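Local coordinates for protein alkaline phosphatase D (Bacillus subtilis, PDB 2YEQ) that hydrolyses phosphate esters, acting as a secreted phosphodiesterase and alkaline phosphatase with an iron- and calcium-containing active site, at residues S70-E78 / Q240-I250. Numbering follows the deposited sequence.
Sequences SLAHSVHVE and QAYYEHMPLRI. With EDO (1,2-ethanediol), chain R; EDO (1,2-ethanediol), chain B.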
# COMPACT_ATOMS: atom_id res chain seq x y z
N SER A 70 25.78 -0.51 7.44
CA SER A 70 25.48 -0.26 6.02
C SER A 70 24.00 -0.45 5.69
O SER A 70 23.51 0.12 4.70
CB SER A 70 26.34 -1.13 5.12
OG SER A 70 26.00 -2.49 5.29
N LEU A 71 23.28 -1.18 6.55
CA LEU A 71 21.82 -1.29 6.44
C LEU A 71 21.06 -0.66 7.63
O LEU A 71 19.97 -1.12 8.01
CB LEU A 71 21.46 -2.76 6.29
CG LEU A 71 21.99 -3.46 5.02
CD1 LEU A 71 21.72 -4.95 5.09
CD2 LEU A 71 21.38 -2.92 3.77
N ALA A 72 21.63 0.41 8.19
CA ALA A 72 21.05 1.17 9.30
C ALA A 72 20.71 0.30 10.52
O ALA A 72 19.78 0.59 11.28
CB ALA A 72 19.82 1.97 8.83
N HIS A 73 21.48 -0.76 10.71
CA HIS A 73 21.30 -1.74 11.78
C HIS A 73 19.88 -2.34 11.77
O HIS A 73 19.31 -2.71 12.82
CB HIS A 73 21.64 -1.14 13.16
CG HIS A 73 23.10 -0.88 13.36
ND1 HIS A 73 23.68 0.33 13.06
CD2 HIS A 73 24.08 -1.67 13.83
CE1 HIS A 73 24.97 0.27 13.36
NE2 HIS A 73 25.24 -0.94 13.81
N SER A 74 19.32 -2.47 10.56
CA SER A 74 18.10 -3.21 10.39
C SER A 74 18.40 -4.70 10.50
O SER A 74 19.55 -5.17 10.37
CB SER A 74 17.45 -2.88 9.05
OG SER A 74 18.30 -3.27 7.98
N VAL A 75 17.35 -5.46 10.78
CA VAL A 75 17.46 -6.89 10.88
C VAL A 75 16.36 -7.53 10.02
O VAL A 75 15.18 -7.19 10.16
CB VAL A 75 17.31 -7.35 12.36
CG1 VAL A 75 17.30 -8.86 12.45
CG2 VAL A 75 18.43 -6.74 13.23
N HIS A 76 16.75 -8.41 9.12
CA HIS A 76 15.80 -9.21 8.34
C HIS A 76 16.15 -10.67 8.56
O HIS A 76 17.26 -11.08 8.26
CB HIS A 76 15.92 -8.93 6.84
CG HIS A 76 15.52 -7.54 6.46
ND1 HIS A 76 16.32 -6.44 6.71
CD2 HIS A 76 14.42 -7.07 5.84
CE1 HIS A 76 15.70 -5.36 6.27
NE2 HIS A 76 14.55 -5.72 5.74
N VAL A 77 15.20 -11.43 9.09
CA VAL A 77 15.40 -12.84 9.39
C VAL A 77 14.38 -13.61 8.57
O VAL A 77 13.20 -13.28 8.60
CB VAL A 77 15.16 -13.15 10.91
CG1 VAL A 77 15.10 -14.65 11.17
CG2 VAL A 77 16.22 -12.47 11.80
N GLU A 78 14.80 -14.63 7.85
CA GLU A 78 13.85 -15.51 7.19
C GLU A 78 13.74 -16.78 8.05
O GLU A 78 14.54 -17.70 7.93
CB GLU A 78 14.27 -15.78 5.74
CG GLU A 78 13.99 -14.53 4.87
CD GLU A 78 14.47 -14.66 3.42
OE1 GLU A 78 14.17 -15.71 2.79
OE2 GLU A 78 15.13 -13.72 2.94
N GLN A 240 16.73 1.69 -1.02
CA GLN A 240 17.52 1.11 0.06
C GLN A 240 16.83 1.35 1.42
O GLN A 240 16.69 0.42 2.21
CB GLN A 240 18.96 1.67 0.12
CG GLN A 240 19.80 0.96 1.22
CD GLN A 240 21.31 1.22 1.16
OE1 GLN A 240 21.90 1.44 0.08
NE2 GLN A 240 21.95 1.15 2.32
N ALA A 241 16.40 2.58 1.68
CA ALA A 241 15.73 2.92 2.95
C ALA A 241 14.43 2.13 3.12
O ALA A 241 14.08 1.73 4.24
CB ALA A 241 15.43 4.39 3.04
N TYR A 242 13.73 1.89 2.01
CA TYR A 242 12.50 1.10 2.04
C TYR A 242 12.81 -0.34 2.44
O TYR A 242 12.21 -0.87 3.36
CB TYR A 242 11.82 1.14 0.68
CG TYR A 242 10.44 0.54 0.62
CD1 TYR A 242 9.33 1.30 0.91
CD2 TYR A 242 10.25 -0.77 0.20
CE1 TYR A 242 8.03 0.74 0.84
CE2 TYR A 242 8.97 -1.32 0.10
CZ TYR A 242 7.88 -0.55 0.41
OH TYR A 242 6.63 -1.11 0.29
N TYR A 243 13.77 -0.96 1.76
CA TYR A 243 14.22 -2.27 2.13
C TYR A 243 14.58 -2.34 3.63
O TYR A 243 14.15 -3.26 4.32
CB TYR A 243 15.42 -2.75 1.28
CG TYR A 243 15.96 -4.06 1.79
CD1 TYR A 243 15.36 -5.27 1.44
CD2 TYR A 243 17.02 -4.09 2.70
CE1 TYR A 243 15.82 -6.47 1.94
CE2 TYR A 243 17.48 -5.29 3.20
CZ TYR A 243 16.87 -6.49 2.82
OH TYR A 243 17.33 -7.69 3.32
N GLU A 244 15.40 -1.39 4.09
CA GLU A 244 15.88 -1.39 5.47
C GLU A 244 14.71 -1.39 6.46
O GLU A 244 14.83 -1.92 7.54
CB GLU A 244 16.82 -0.20 5.72
CG GLU A 244 18.17 -0.36 5.00
CD GLU A 244 19.03 0.88 4.95
OE1 GLU A 244 18.53 1.98 5.26
OE2 GLU A 244 20.24 0.73 4.57
N HIS A 245 13.58 -0.78 6.08
CA HIS A 245 12.46 -0.64 7.01
C HIS A 245 11.28 -1.58 6.77
O HIS A 245 10.30 -1.50 7.48
CB HIS A 245 12.00 0.81 7.07
CG HIS A 245 13.01 1.71 7.69
ND1 HIS A 245 14.09 2.21 6.99
CD2 HIS A 245 13.15 2.14 8.97
CE1 HIS A 245 14.85 2.92 7.81
NE2 HIS A 245 14.30 2.89 9.01
N MET A 246 11.40 -2.48 5.81
CA MET A 246 10.27 -3.34 5.45
C MET A 246 10.60 -4.81 5.57
O MET A 246 11.72 -5.24 5.26
CB MET A 246 9.82 -3.05 4.02
CG MET A 246 9.17 -1.72 3.83
SD MET A 246 7.69 -1.50 4.86
CE MET A 246 7.11 0.09 4.41
N PRO A 247 9.61 -5.63 5.97
CA PRO A 247 9.85 -7.06 6.16
C PRO A 247 9.80 -7.83 4.85
O PRO A 247 8.85 -8.58 4.58
CB PRO A 247 8.70 -7.47 7.09
CG PRO A 247 7.59 -6.60 6.67
CD PRO A 247 8.24 -5.25 6.35
N LEU A 248 10.84 -7.65 4.05
CA LEU A 248 11.00 -8.27 2.73
C LEU A 248 12.03 -9.37 2.75
O LEU A 248 12.94 -9.38 3.57
CB LEU A 248 11.42 -7.18 1.74
CG LEU A 248 10.42 -6.03 1.55
CD1 LEU A 248 10.98 -4.94 0.65
CD2 LEU A 248 9.07 -6.50 0.98
N ARG A 249 11.94 -10.29 1.81
CA ARG A 249 12.93 -11.36 1.66
C ARG A 249 14.18 -10.87 0.93
O ARG A 249 14.18 -9.79 0.37
CB ARG A 249 12.31 -12.55 0.93
CG ARG A 249 11.28 -13.22 1.80
CD ARG A 249 10.66 -14.42 1.18
NE ARG A 249 9.63 -14.98 2.07
CZ ARG A 249 9.83 -15.94 2.97
NH1 ARG A 249 11.02 -16.48 3.15
NH2 ARG A 249 8.82 -16.36 3.71
N ILE A 250 15.25 -11.66 0.97
CA ILE A 250 16.56 -11.23 0.47
C ILE A 250 16.59 -10.98 -1.07
O ILE A 250 17.35 -10.15 -1.57
CB ILE A 250 17.68 -12.23 0.92
CG1 ILE A 250 19.08 -11.59 0.78
CG2 ILE A 250 17.56 -13.55 0.17
CD1 ILE A 250 19.26 -10.34 1.65
C1 EDO R . 21.63 -8.41 8.29
O1 EDO R . 22.27 -7.13 8.29
C2 EDO R . 20.58 -8.44 9.40
O2 EDO R . 19.45 -9.20 8.98
C1 EDO B . 23.07 -0.75 -3.81
O1 EDO B . 24.25 -1.56 -3.80
C2 EDO B . 22.81 -0.14 -2.43
O2 EDO B . 21.41 -0.00 -2.20
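His76 lays one face of its imidazole over the Tyr243 ring in an offset stack, centroids 4.2 Å apart and planes within 13° of parallel. Tyr243 CZ sits over the middle of the imidazole, whereas His76 NE2 lies nearer the rim of the phenol. At the imidazole edge, near the ring plane, comes Met246 O, and Ser74 OG also lies in that plane. His76 NE2 is shared between two carbonyls, donating to Tyr243 O at 2.9 Å, tilted slightly from the ring plane, and more weakly to Met246 O. Tyr243 O also takes the N-H of Met246, from the opposite face of its carbonyl plane. With His76 cut back to an alanine, Tyr243 would probably lose its stacking partner and Tyr243 O its side-chain donor.

Further along the strand, Glu78 spreads its carboxylate over two partners. OE2 accepts from Ile250 N (2.9 Å) on the syn side but tilted out of the carboxylate plane; OE1 meets Arg249 NH1 at 3.3 Å in a salt bridge, approached from above the carboxylate plane with the guanidinium turned 84° to it. Arg249 also bonds Asp17 O. At the other end, Glu244 extends alongside the Leu71 backbone, its OE2 3.2 Å from Leu71 CA. With CG beside its backbone N and an extended chain, it takes Gln240 NE2 on OE2 and a salt bridge from Arg183 on OE1.

The contact joins the N-terminal domain to the phosphatase domain: the axes of strand 74-78 and helix 240-245, part of helix 228-245, run at 63°, 8.6 Å apart at closest, with Trp26 of neighbouring strand 23-28 edge-to-face on His76 and helix 179-190 alongside Gln240.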